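Local coordinates for serine-rich secreted cell wall anchored (LPXTG-motif ) protein (Lactobacillus reuteri ATCC 53608, PDB 5NXK) that probably serves as a cell-wall-anchored adhesin whose beta-solenoid region helps a gut lactobacillus attach to surfaces in its host, at residues L74-A79 with Y87-M92; I61-R66 with D98-K103; T130-V135 with T161-S166. All blocks are in the same frame, centred on the assembly; numbering follows the deposited sequence.

Contact 1: L74-A79 with Y87-M92; sequences LTIENA and YGFVNM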
ATOM      1  N   LEU A  74       1.000  12.280  -6.228  1.00 27.43           N
ATOM      2  CA  LEU A  74       0.587  12.863  -4.944  1.00 25.45           C
ATOM      3  C   LEU A  74       1.581  12.479  -3.869  1.00 32.13           C
ATOM      4  O   LEU A  74       1.796  11.297  -3.632  1.00 29.17           O
ATOM      5  CB  LEU A  74      -0.815  12.391  -4.551  1.00 28.90           C
ATOM      6  CG  LEU A  74      -1.310  12.785  -3.151  1.00 30.58           C
ATOM      7  CD1 LEU A  74      -1.415  14.304  -2.992  1.00 29.47           C
ATOM      8  CD2 LEU A  74      -2.648  12.129  -2.865  1.00 31.76           C
ATOM      9  N   THR A  75       2.204  13.464  -3.236  1.00 31.21           N
ATOM     10  CA  THR A  75       3.119  13.217  -2.127  1.00 29.81           C
ATOM     11  C   THR A  75       2.562  13.797  -0.822  1.00 33.89           C
ATOM     12  O   THR A  75       2.103  14.934  -0.800  1.00 30.67           O
ATOM     13  CB  THR A  75       4.509  13.816  -2.445  1.00 31.90           C
ATOM     14  OG1 THR A  75       5.056  13.142  -3.586  1.00 35.74           O
ATOM     15  CG2 THR A  75       5.461  13.646  -1.302  1.00 29.19           C
ATOM     16  N   ILE A  76       2.567  13.005   0.249  1.00 28.96           N
ATOM     17  CA  ILE A  76       2.220  13.497   1.577  1.00 23.95           C
ATOM     18  C   ILE A  76       3.412  13.287   2.507  1.00 29.14           C
ATOM     19  O   ILE A  76       3.955  12.176   2.578  1.00 31.06           O
ATOM     20  CB  ILE A  76       0.976  12.795   2.144  1.00 27.18           C
ATOM     21  CG1 ILE A  76      -0.206  12.950   1.175  1.00 29.26           C
ATOM     22  CG2 ILE A  76       0.636  13.351   3.518  1.00 28.07           C
ATOM     23  CD1 ILE A  76      -1.506  12.322   1.658  1.00 34.63           C
ATOM     24  N   GLU A  77       3.863  14.351   3.168  1.00 28.59           N
ATOM     25  CA  GLU A  77       5.041  14.281   4.038  1.00 32.53           C
ATOM     26  C   GLU A  77       4.692  14.688   5.451  1.00 32.72           C
ATOM     27  O   GLU A  77       3.908  15.624   5.649  1.00 36.22           O
ATOM     28  CB  GLU A  77       6.154  15.197   3.556  1.00 36.04           C
ATOM     29  CG  GLU A  77       6.416  15.210   2.079  1.00 49.43           C
ATOM     30  CD  GLU A  77       7.631  16.070   1.733  1.00 57.69           C
ATOM     31  OE1 GLU A  77       8.176  15.937   0.614  1.00 56.55           O
ATOM     32  OE2 GLU A  77       8.026  16.897   2.586  1.00 62.00           O
ATOM     33  N   ASN A  78       5.264  13.982   6.423  1.00 26.23           N
ATOM     34  CA  ASN A  78       5.263  14.406   7.823  1.00 25.40           C
ATOM     35  C   ASN A  78       3.852  14.667   8.319  1.00 30.73           C
ATOM     36  O   ASN A  78       3.518  15.761   8.762  1.00 32.84           O
ATOM     37  CB  ASN A  78       6.138  15.641   7.994  1.00 29.76           C
ATOM     38  CG  ASN A  78       6.384  15.981   9.460  1.00 42.80           C
ATOM     39  OD1 ASN A  78       6.217  15.133  10.348  1.00 41.44           O
ATOM     40  ND2 ASN A  78       6.789  17.217   9.718  1.00 41.23           N
ATOM     41  N   ALA A  79       3.016  13.647   8.204  1.00 30.94           N
ATOM     42  CA  ALA A  79       1.632  13.773   8.608  1.00 32.96           C
ATOM     43  C   ALA A  79       1.097  12.466   9.172  1.00 35.54           C
ATOM     44  O   ALA A  79       1.661  11.382   8.959  1.00 37.25           O
ATOM     45  CB  ALA A  79       0.780  14.233   7.428  1.00 28.71           C
ATOM     46  N   TYR A  87     -12.020   2.135   0.969  1.00 30.08           N
ATOM     47  CA  TYR A  87     -11.253   2.532  -0.221  1.00 30.40           C
ATOM     48  C   TYR A  87     -10.046   3.422   0.098  1.00 28.34           C
ATOM     49  O   TYR A  87      -9.509   4.083  -0.786  1.00 30.81           O
ATOM     50  CB  TYR A  87     -12.166   3.219  -1.254  1.00 26.03           C
ATOM     51  CG  TYR A  87     -13.233   2.266  -1.746  1.00 30.04           C
ATOM     52  CD1 TYR A  87     -12.876   1.138  -2.467  1.00 27.38           C
ATOM     53  CD2 TYR A  87     -14.583   2.454  -1.437  1.00 30.67           C
ATOM     54  CE1 TYR A  87     -13.824   0.235  -2.907  1.00 35.24           C
ATOM     55  CE2 TYR A  87     -15.544   1.550  -1.869  1.00 30.45           C
ATOM     56  CZ  TYR A  87     -15.156   0.443  -2.602  1.00 37.58           C
ATOM     57  OH  TYR A  87     -16.076  -0.473  -3.051  1.00 39.48           O
ATOM     58  N   GLY A  88      -9.612   3.403   1.355  1.00 23.95           N
ATOM     59  CA  GLY A  88      -8.333   3.987   1.732  1.00 21.21           C
ATOM     60  C   GLY A  88      -8.378   5.476   1.980  1.00 26.76           C
ATOM     61  O   GLY A  88      -9.374   6.129   1.653  1.00 27.43           O
ATOM     62  N   PHE A  89      -7.312   6.010   2.581  1.00 21.89           N
ATOM     63  CA  PHE A  89      -7.152   7.450   2.674  1.00 25.13           C
ATOM     64  C   PHE A  89      -7.015   8.006   1.286  1.00 27.76           C
ATOM     65  O   PHE A  89      -7.645   9.009   0.946  1.00 29.66           O
ATOM     66  CB  PHE A  89      -5.935   7.860   3.506  1.00 28.45           C
ATOM     67  CG  PHE A  89      -5.833   9.354   3.701  1.00 30.80           C
ATOM     68  CD1 PHE A  89      -6.602   9.996   4.677  1.00 34.90           C
ATOM     69  CD2 PHE A  89      -4.999  10.122   2.903  1.00 25.66           C
ATOM     70  CE1 PHE A  89      -6.531  11.384   4.848  1.00 35.41           C
ATOM     71  CE2 PHE A  89      -4.920  11.506   3.070  1.00 28.63           C
ATOM     72  CZ  PHE A  89      -5.684  12.138   4.041  1.00 33.41           C
ATOM     73  N   VAL A  90      -6.163   7.365   0.489  1.00 28.16           N
ATOM     74  CA  VAL A  90      -6.123   7.645  -0.941  1.00 28.12           C
ATOM     75  C   VAL A  90      -6.686   6.473  -1.737  1.00 31.95           C
ATOM     76  O   VAL A  90      -6.334   5.294  -1.528  1.00 29.03           O
ATOM     77  CB  VAL A  90      -4.715   7.945  -1.464  1.00 27.22           C
ATOM     78  CG1 VAL A  90      -4.814   8.459  -2.904  1.00 24.27           C
ATOM     79  CG2 VAL A  90      -4.030   8.980  -0.582  1.00 26.73           C
ATOM     80  N   ASN A  91      -7.575   6.840  -2.650  1.00 28.65           N
ATOM     81  CA  ASN A  91      -8.239   5.927  -3.558  1.00 27.72           C
ATOM     82  C   ASN A  91      -7.728   6.265  -4.942  1.00 24.83           C
ATOM     83  O   ASN A  91      -8.086   7.289  -5.503  1.00 25.30           O
ATOM     84  CB  ASN A  91      -9.764   6.082  -3.459  1.00 28.06           C
ATOM     85  CG  ASN A  91     -10.520   5.290  -4.519  1.00 31.25           C
ATOM     86  OD1 ASN A  91      -9.932   4.747  -5.453  1.00 32.28           O
ATOM     87  ND2 ASN A  91     -11.844   5.226  -4.370  1.00 32.59           N
ATOM     88  N   MET A  92      -6.895   5.383  -5.477  1.00 23.22           N
ATOM     89  CA  MET A  92      -6.181   5.584  -6.730  1.00 31.75           C
ATOM     90  C   MET A  92      -7.059   5.064  -7.848  1.00 31.37           C
ATOM     91  O   MET A  92      -6.872   3.946  -8.331  1.00 27.69           O
ATOM     92  CB  MET A  92      -4.837   4.844  -6.680  1.00 27.27           C
ATOM     93  CG  MET A  92      -3.953   5.326  -5.522  1.00 31.40           C
ATOM     94  SD  MET A  92      -2.435   4.352  -5.257  1.00 34.09           S
ATOM     95  CE  MET A  92      -1.472   4.926  -6.643  1.00 19.30           C
TER
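Leu74 and Val90 face each other tip to tip across the interior of the solenoid, CD2 of Leu74 standing 4.1 Å from CG2 of Val90. The backbones stay well apart, 9.4 Å between the CA atoms of these two residues, so the side chains alone bridge the gap. Leu74 can span its share because CG lies opposite the backbone N (chi1 173°), which carries the branched end inward. Val90 is shorter and offers one of its two methyls.

Two residues on from Leu74, Ile76 meets Phe89, the residue before Val90. The isoleucine has a stretched CG1–CD1 arm (chi2 -178°), and its CD1 methyl comes in at a slant beside CE2 of the Phe89 ring, 3.8 Å away. On strand 71-77 Leu74 and Ile76 alternate with Thr75, which packs on Thr44 and Thr101 in the flanking strands. Leu81 of strand 79-83 touches both Ile76 and Phe89.

No hydrogen bond joins the two segments. Branched aliphatic chains and one aromatic ring meet in a buried place, so the contact rests on van der Waals packing and the exclusion of water.

Contact 2: I61-R66 with D98-K103; sequences IILNNR and DTVTYK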
ATOM      1  N   ILE A  61      -9.036  11.145  -0.048  1.00 31.83           N
ATOM      2  CA  ILE A  61      -8.692  11.724  -1.339  1.00 32.33           C
ATOM      3  C   ILE A  61      -8.938  10.685  -2.424  1.00 32.67           C
ATOM      4  O   ILE A  61      -8.442   9.564  -2.336  1.00 33.08           O
ATOM      5  CB  ILE A  61      -7.233  12.197  -1.372  1.00 35.26           C
ATOM      6  CG1 ILE A  61      -7.034  13.310  -0.350  1.00 32.34           C
ATOM      7  CG2 ILE A  61      -6.839  12.647  -2.780  1.00 36.02           C
ATOM      8  CD1 ILE A  61      -5.608  13.777  -0.215  1.00 35.12           C
ATOM      9  N   ILE A  62      -9.711  11.055  -3.441  1.00 23.46           N
ATOM     10  CA  ILE A  62      -9.963  10.176  -4.565  1.00 29.85           C
ATOM     11  C   ILE A  62      -9.322  10.713  -5.839  1.00 32.70           C
ATOM     12  O   ILE A  62      -9.694  11.773  -6.315  1.00 31.37           O
ATOM     13  CB  ILE A  62     -11.465   9.999  -4.816  1.00 31.92           C
ATOM     14  CG1 ILE A  62     -12.187   9.622  -3.514  1.00 36.53           C
ATOM     15  CG2 ILE A  62     -11.698   8.995  -5.950  1.00 30.13           C
ATOM     16  CD1 ILE A  62     -13.677   9.426  -3.670  1.00 36.78           C
ATOM     17  N   LEU A  63      -8.366   9.968  -6.379  1.00 28.92           N
ATOM     18  CA  LEU A  63      -7.749  10.274  -7.669  1.00 26.64           C
ATOM     19  C   LEU A  63      -8.656   9.650  -8.715  1.00 27.16           C
ATOM     20  O   LEU A  63      -8.947   8.454  -8.651  1.00 27.49           O
ATOM     21  CB  LEU A  63      -6.331   9.705  -7.755  1.00 29.14           C
ATOM     22  CG  LEU A  63      -5.398  10.021  -6.573  1.00 31.21           C
ATOM     23  CD1 LEU A  63      -3.989   9.464  -6.804  1.00 32.27           C
ATOM     24  CD2 LEU A  63      -5.345  11.514  -6.277  1.00 29.99           C
ATOM     25  N   ASN A  64      -9.149  10.447  -9.653  1.00 27.77           N
ATOM     26  CA  ASN A  64     -10.171   9.936 -10.558  1.00 27.52           C
ATOM     27  C   ASN A  64     -10.142  10.547 -11.960  1.00 32.24           C
ATOM     28  O   ASN A  64     -11.195  10.838 -12.526  1.00 32.62           O
ATOM     29  CB  ASN A  64     -11.551  10.138  -9.917  1.00 29.74           C
ATOM     30  CG  ASN A  64     -12.567   9.095 -10.361  1.00 38.14           C
ATOM     31  OD1 ASN A  64     -12.271   8.215 -11.174  1.00 36.70           O
ATOM     32  ND2 ASN A  64     -13.768   9.173  -9.800  1.00 44.58           N
ATOM     33  N   ASN A  65      -8.947  10.744 -12.515  1.00 29.95           N
ATOM     34  CA  ASN A  65      -8.841  11.187 -13.906  1.00 29.83           C
ATOM     35  C   ASN A  65      -9.542  10.198 -14.817  1.00 32.04           C
ATOM     36  O   ASN A  65      -9.448   8.982 -14.630  1.00 30.31           O
ATOM     37  CB  ASN A  65      -7.379  11.357 -14.318  1.00 24.67           C
ATOM     38  CG  ASN A  65      -6.806  12.682 -13.863  1.00 28.98           C
ATOM     39  OD1 ASN A  65      -7.547  13.641 -13.663  1.00 32.66           O
ATOM     40  ND2 ASN A  65      -5.489  12.748 -13.707  1.00 27.44           N
ATOM     41  N   ARG A  66     -10.234  10.719 -15.824  1.00 32.44           N
ATOM     42  CA  ARG A  66     -10.980   9.854 -16.723  1.00 39.27           C
ATOM     43  C   ARG A  66     -10.124   9.491 -17.929  1.00 38.02           C
ATOM     44  O   ARG A  66     -10.287   8.415 -18.521  1.00 33.92           O
ATOM     45  CB  ARG A  66     -12.286  10.537 -17.135  1.00 55.46           C
ATOM     46  CG  ARG A  66     -13.249   9.681 -17.939  1.00 74.10           C
ATOM     47  CD  ARG A  66     -14.190  10.535 -18.740  1.00 86.58           C
ATOM     48  NE  ARG A  66     -14.508   9.957 -20.053  1.00 92.65           N
ATOM     49  CZ  ARG A  66     -13.740  10.039 -21.137  1.00 96.30           C
ATOM     50  NH1 ARG A  66     -12.557  10.608 -21.042  1.00 98.57           N
ATOM     51  NH2 ARG A  66     -14.105   9.446 -22.277  1.00 94.40           N
ATOM     52  N   ASP A  98      -1.488   6.742 -11.521  1.00 22.41           N
ATOM     53  CA  ASP A  98      -1.500   7.373 -10.197  1.00 21.74           C
ATOM     54  C   ASP A  98      -0.285   6.885  -9.425  1.00 25.72           C
ATOM     55  O   ASP A  98      -0.032   5.678  -9.352  1.00 23.73           O
ATOM     56  CB  ASP A  98      -2.738   7.004  -9.376  1.00 22.23           C
ATOM     57  CG  ASP A  98      -4.020   7.544  -9.953  1.00 26.26           C
ATOM     58  OD1 ASP A  98      -4.030   8.691 -10.440  1.00 30.24           O
ATOM     59  OD2 ASP A  98      -5.019   6.801  -9.909  1.00 27.94           O
ATOM     60  N   THR A  99       0.439   7.816  -8.830  1.00 25.14           N
ATOM     61  CA  THR A  99       1.563   7.499  -7.972  1.00 30.03           C
ATOM     62  C   THR A  99       1.372   8.239  -6.655  1.00 31.10           C
ATOM     63  O   THR A  99       1.139   9.440  -6.662  1.00 29.67           O
ATOM     64  CB  THR A  99       2.887   7.892  -8.638  1.00 27.57           C
ATOM     65  OG1 THR A  99       3.031   7.144  -9.859  1.00 31.21           O
ATOM     66  CG2 THR A  99       4.066   7.595  -7.716  1.00 30.94           C
ATOM     67  N   VAL A 100       1.423   7.506  -5.540  1.00 24.92           N
ATOM     68  CA  VAL A 100       1.277   8.078  -4.209  1.00 19.06           C
ATOM     69  C   VAL A 100       2.569   7.830  -3.433  1.00 25.28           C
ATOM     70  O   VAL A 100       3.132   6.714  -3.433  1.00 23.74           O
ATOM     71  CB  VAL A 100       0.078   7.467  -3.438  1.00 23.25           C
ATOM     72  CG1 VAL A 100       0.042   7.982  -2.002  1.00 21.04           C
ATOM     73  CG2 VAL A 100      -1.250   7.749  -4.167  1.00 23.28           C
ATOM     74  N   THR A 101       3.058   8.870  -2.781  1.00 26.39           N
ATOM     75  CA  THR A 101       4.258   8.768  -1.975  1.00 29.66           C
ATOM     76  C   THR A 101       3.961   9.222  -0.559  1.00 26.58           C
ATOM     77  O   THR A 101       3.475  10.333  -0.350  1.00 28.27           O
ATOM     78  CB  THR A 101       5.397   9.611  -2.574  1.00 28.14           C
ATOM     79  OG1 THR A 101       5.715   9.096  -3.863  1.00 31.00           O
ATOM     80  CG2 THR A 101       6.647   9.566  -1.690  1.00 26.32           C
ATOM     81  N   TYR A 102       4.220   8.345   0.405  1.00 22.90           N
ATOM     82  CA  TYR A 102       4.137   8.691   1.819  1.00 25.66           C
ATOM     83  C   TYR A 102       5.546   8.841   2.355  1.00 23.82           C
ATOM     84  O   TYR A 102       6.322   7.890   2.322  1.00 28.05           O
ATOM     85  CB  TYR A 102       3.413   7.615   2.630  1.00 24.35           C
ATOM     86  CG  TYR A 102       1.903   7.576   2.533  1.00 27.02           C
ATOM     87  CD1 TYR A 102       1.189   8.504   1.782  1.00 25.56           C
ATOM     88  CD2 TYR A 102       1.189   6.587   3.207  1.00 26.23           C
ATOM     89  CE1 TYR A 102      -0.210   8.454   1.720  1.00 22.11           C
ATOM     90  CE2 TYR A 102      -0.189   6.524   3.147  1.00 31.42           C
ATOM     91  CZ  TYR A 102      -0.882   7.460   2.401  1.00 28.75           C
ATOM     92  OH  TYR A 102      -2.252   7.373   2.350  1.00 28.82           O
ATOM     93  N   LYS A 103       5.889  10.019   2.848  1.00 23.72           N
ATOM     94  CA  LYS A 103       7.204  10.212   3.434  1.00 22.26           C
ATOM     95  C   LYS A 103       7.079  10.666   4.890  1.00 30.39           C
ATOM     96  O   LYS A 103       6.404  11.658   5.175  1.00 28.33           O
ATOM     97  CB  LYS A 103       8.009  11.208   2.615  1.00 26.23           C
ATOM     98  CG  LYS A 103       9.353  11.568   3.239  1.00 38.23           C
ATOM     99  CD  LYS A 103      10.107  12.577   2.369  1.00 42.49           C
ATOM    100  CE  LYS A 103      11.490  12.918   2.946  1.00 52.68           C
ATOM    101  NZ  LYS A 103      12.323  13.646   1.932  1.00 58.72           N
TER
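The hydrophobic interior of a parallel beta-helix is where Leu63, on strand 61-63, packs against Asp98 and Val100 on strand 97-102. The two strands belong to different walls of the solenoid, and the nearest CA atoms, those of Leu63 and Asp98, are 7.3 Å apart.

The side chains of Leu63 and Asp98 run antiparallel, side by side, so that the leucine lies alongside the carboxylate. CB of Leu63 is almost equally far from both oxygens of Asp98, 3.7 Å from OD1 and 3.8 Å from OD2, while CD1 of Leu63 sits 3.7 Å from CG of Asp98. That same CD1 also reaches Val100, whose CG2 is 4.2 Å away, and so ends between a polar and an apolar neighbour. In Leu63 CD1 is anti to CA (chi2 -177°), which extends this branch away from the backbone toward strand 97-102.

Among the partners of the buried Asp98 carboxylate are Lys122, in a salt bridge to OD2, and Ser94, whose OG bonds to OD1. The same Ser94 OG accepts the backbone N–H of Asn65, so one hydroxyl ties both segments together. These bonds probably favour the charged form of the carboxylate, while the aliphatic flank of Leu63 shields it. Val100 suits the strand, its branched CB filling space close to the backbone.

Inward aliphatic residues meeting from different walls are typical of the parallel beta-helix, consistent with the putative pectate lyase-like family of this region.

Contact 3: T130-V135 with T161-S166; sequences TTLNSV and TALYVS
Ser134 OG is gripped by two hydrogen bonds, one to the carbonyl oxygen of Gly110 and one to Thr184 OG1, so a buried hydroxyl is satisfied by residues on loops of the neighbouring coils. The backbone points CB of Ser134 at Ala162, the two CB atoms being 3.6 Å apart, and a chi1 of 180°, with OG opposite the backbone N, sets where the hydroxyl goes. Ser134 OG itself lies 3.8 Å from Ala162 CB. Small residues suit both places, for here the backbones approach closely: the CA atoms of Ser134 and Ala162 are 5.6 Å apart. Thr184 packs on Ala162 as well as bonding to the serine.

Farther into the interior the walls diverge and larger side chains take over. Leu132 and Leu163 cross at about a right angle and meet through a single pair of methyls, CD1 of Leu132 to CD1 of Leu163 at 4.0 Å. The CB of Leu163 does not aim at the opposite strand; it is the extended end of the chain, with chi2 at 171°, that comes nearer. Leu126 and Leu112 also touch Leu132, while Leu124 and Met188 touch Leu163, continuing the apolar filling.

Asn133, between Leu132 and Ser134, turns the other way. Its OD1 bonds to Asn180 ND2 and its ND2 to Ala107 O, so the amide links strand 129-134 to the strands before and after it.

Between the two segments the chain makes an excursion that includes strands 137-140 and 143-146, then returns to strand 163-164. Apolar residues directed inward, and polar side chains bonding from coil to coil, are in keeping with a parallel beta-solenoid interrupted by an inserted excursion.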
ATOM      1  N   THR A 130       8.255   5.547   8.051  1.00 31.69           N
ATOM      2  CA  THR A 130       6.822   5.508   7.807  1.00 27.57           C
ATOM      3  C   THR A 130       6.206   4.281   8.472  1.00 33.56           C
ATOM      4  O   THR A 130       6.710   3.149   8.349  1.00 29.50           O
ATOM      5  CB  THR A 130       6.518   5.525   6.277  1.00 30.96           C
ATOM      6  OG1 THR A 130       6.855   6.808   5.739  1.00 29.25           O
ATOM      7  CG2 THR A 130       5.042   5.243   5.990  1.00 29.74           C
ATOM      8  N   THR A 131       5.125   4.522   9.200  1.00 27.88           N
ATOM      9  CA  THR A 131       4.439   3.485   9.938  1.00 27.84           C
ATOM     10  C   THR A 131       2.979   3.460   9.541  1.00 32.34           C
ATOM     11  O   THR A 131       2.272   4.470   9.627  1.00 30.84           O
ATOM     12  CB  THR A 131       4.562   3.700  11.459  1.00 30.21           C
ATOM     13  OG1 THR A 131       5.949   3.748  11.810  1.00 31.83           O
ATOM     14  CG2 THR A 131       3.899   2.555  12.224  1.00 36.10           C
ATOM     15  N   LEU A 132       2.540   2.295   9.097  1.00 28.06           N
ATOM     16  CA  LEU A 132       1.180   2.099   8.634  1.00 32.31           C
ATOM     17  C   LEU A 132       0.442   1.159   9.583  1.00 34.63           C
ATOM     18  O   LEU A 132       0.955   0.082   9.904  1.00 28.98           O
ATOM     19  CB  LEU A 132       1.198   1.535   7.212  1.00 29.53           C
ATOM     20  CG  LEU A 132       2.081   2.307   6.216  1.00 26.60           C
ATOM     21  CD1 LEU A 132       2.072   1.605   4.881  1.00 24.48           C
ATOM     22  CD2 LEU A 132       1.589   3.744   6.041  1.00 31.81           C
ATOM     23  N   ASN A 133      -0.750   1.549  10.032  1.00 27.00           N
ATOM     24  CA  ASN A 133      -1.477   0.737  10.997  1.00 27.99           C
ATOM     25  C   ASN A 133      -2.851   0.328  10.482  1.00 29.11           C
ATOM     26  O   ASN A 133      -3.712   1.169  10.259  1.00 28.99           O
ATOM     27  CB  ASN A 133      -1.616   1.494  12.322  1.00 28.56           C
ATOM     28  CG  ASN A 133      -0.268   1.858  12.923  1.00 32.33           C
ATOM     29  OD1 ASN A 133       0.381   1.039  13.583  1.00 34.84           O
ATOM     30  ND2 ASN A 133       0.181   3.083  12.661  1.00 26.36           N
ATOM     31  N   SER A 134      -3.040  -0.960  10.247  1.00 29.13           N
ATOM     32  CA  SER A 134      -4.356  -1.466   9.888  1.00 30.56           C
ATOM     33  C   SER A 134      -5.082  -1.856  11.177  1.00 29.54           C
ATOM     34  O   SER A 134      -4.720  -2.825  11.832  1.00 29.57           O
ATOM     35  CB  SER A 134      -4.252  -2.644   8.922  1.00 31.46           C
ATOM     36  OG  SER A 134      -5.535  -3.135   8.578  1.00 33.05           O
ATOM     37  N   VAL A 135      -6.103  -1.080  11.525  1.00 30.06           N
ATOM     38  CA  VAL A 135      -6.809  -1.194  12.799  1.00 31.53           C
ATOM     39  C   VAL A 135      -8.324  -1.255  12.594  1.00 33.94           C
ATOM     40  O   VAL A 135      -8.838  -0.825  11.558  1.00 33.44           O
ATOM     41  CB  VAL A 135      -6.494  -0.006  13.722  1.00 31.66           C
ATOM     42  CG1 VAL A 135      -5.025   0.001  14.092  1.00 31.62           C
ATOM     43  CG2 VAL A 135      -6.887   1.300  13.049  1.00 30.61           C
ATOM     44  N   THR A 161      -7.598  -6.635   3.158  1.00 26.86           N
ATOM     45  CA  THR A 161      -6.208  -6.227   3.081  1.00 25.89           C
ATOM     46  C   THR A 161      -5.994  -4.804   3.568  1.00 24.51           C
ATOM     47  O   THR A 161      -6.884  -3.975   3.458  1.00 22.85           O
ATOM     48  CB  THR A 161      -5.674  -6.352   1.623  1.00 30.74           C
ATOM     49  OG1 THR A 161      -4.281  -6.033   1.592  1.00 31.21           O
ATOM     50  CG2 THR A 161      -6.443  -5.414   0.674  1.00 25.98           C
ATOM     51  N   ALA A 162      -4.802  -4.530   4.095  1.00 25.81           N
ATOM     52  CA  ALA A 162      -4.430  -3.179   4.533  1.00 23.07           C
ATOM     53  C   ALA A 162      -4.064  -2.269   3.367  1.00 26.37           C
ATOM     54  O   ALA A 162      -4.277  -1.064   3.426  1.00 29.11           O
ATOM     55  CB  ALA A 162      -3.277  -3.247   5.506  1.00 22.41           C
ATOM     56  N   LEU A 163      -3.484  -2.850   2.319  1.00 23.41           N
ATOM     57  CA  LEU A 163      -3.032  -2.075   1.163  1.00 26.81           C
ATOM     58  C   LEU A 163      -3.416  -2.816  -0.112  1.00 29.91           C
ATOM     59  O   LEU A 163      -3.000  -3.959  -0.323  1.00 30.81           O
ATOM     60  CB  LEU A 163      -1.514  -1.854   1.208  1.00 28.44           C
ATOM     61  CG  LEU A 163      -0.931  -1.012   2.345  1.00 28.26           C
ATOM     62  CD1 LEU A 163       0.594  -1.090   2.356  1.00 24.72           C
ATOM     63  CD2 LEU A 163      -1.376   0.455   2.255  1.00 30.15           C
ATOM     64  N   TYR A 164      -4.201  -2.168  -0.969  1.00 26.65           N
ATOM     65  CA  TYR A 164      -4.634  -2.796  -2.215  1.00 22.85           C
ATOM     66  C   TYR A 164      -4.149  -1.913  -3.354  1.00 26.62           C
ATOM     67  O   TYR A 164      -4.891  -1.090  -3.896  1.00 28.39           O
ATOM     68  CB  TYR A 164      -6.154  -2.963  -2.227  1.00 24.07           C
ATOM     69  CG  TYR A 164      -6.727  -3.848  -3.303  1.00 26.85           C
ATOM     70  CD1 TYR A 164      -6.530  -5.228  -3.269  1.00 27.99           C
ATOM     71  CD2 TYR A 164      -7.508  -3.314  -4.336  1.00 25.18           C
ATOM     72  CE1 TYR A 164      -7.073  -6.049  -4.231  1.00 23.77           C
ATOM     73  CE2 TYR A 164      -8.070  -4.138  -5.311  1.00 21.92           C
ATOM     74  CZ  TYR A 164      -7.846  -5.502  -5.248  1.00 26.37           C
ATOM     75  OH  TYR A 164      -8.380  -6.348  -6.192  1.00 29.23           O
ATOM     76  N   VAL A 165      -2.881  -2.104  -3.702  1.00 26.53           N
ATOM     77  CA  VAL A 165      -2.181  -1.247  -4.642  1.00 27.26           C
ATOM     78  C   VAL A 165      -1.813  -2.113  -5.828  1.00 29.44           C
ATOM     79  O   VAL A 165      -1.074  -3.089  -5.687  1.00 23.70           O
ATOM     80  CB  VAL A 165      -0.912  -0.633  -4.022  1.00 26.86           C
ATOM     81  CG1 VAL A 165      -0.148   0.196  -5.064  1.00 24.12           C
ATOM     82  CG2 VAL A 165      -1.264   0.199  -2.787  1.00 23.57           C
ATOM     83  N   SER A 166      -2.324  -1.765  -7.002  1.00 22.62           N
ATOM     84  CA  SER A 166      -2.292  -2.717  -8.098  1.00 20.66           C
ATOM     85  C   SER A 166      -0.883  -3.144  -8.520  1.00 21.02           C
ATOM     86  O   SER A 166      -0.619  -4.342  -8.690  1.00 21.75           O
ATOM     87  CB  SER A 166      -3.037  -2.136  -9.302  1.00 24.50           C
ATOM     88  OG  SER A 166      -3.175  -3.123 -10.306  1.00 21.42           O
TER

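The three contacts follow the solenoid axis. Contacts 1 and 2 have centres about 7 Å apart and interlock: strand 90-92 pairs with strand 61-63 through probable hydrogen bonds from Ile61 N to Phe89 O (2.7 Å) and from Leu63 N to Asn91 O (2.8 Å), while strands 71-77 and 97-102 are neighbours in another sheet. Contact 3 lies farther along, its centre about 11 Å from that of contact 1 and about 15 Å from that of contact 2. It meets contact 2 through Tyr102 CD2 and Leu132 CD2, 4.0 Å apart, whereas contact 1 stays about 5 Å away at the nearest atoms. Together they form part of one continuous interior.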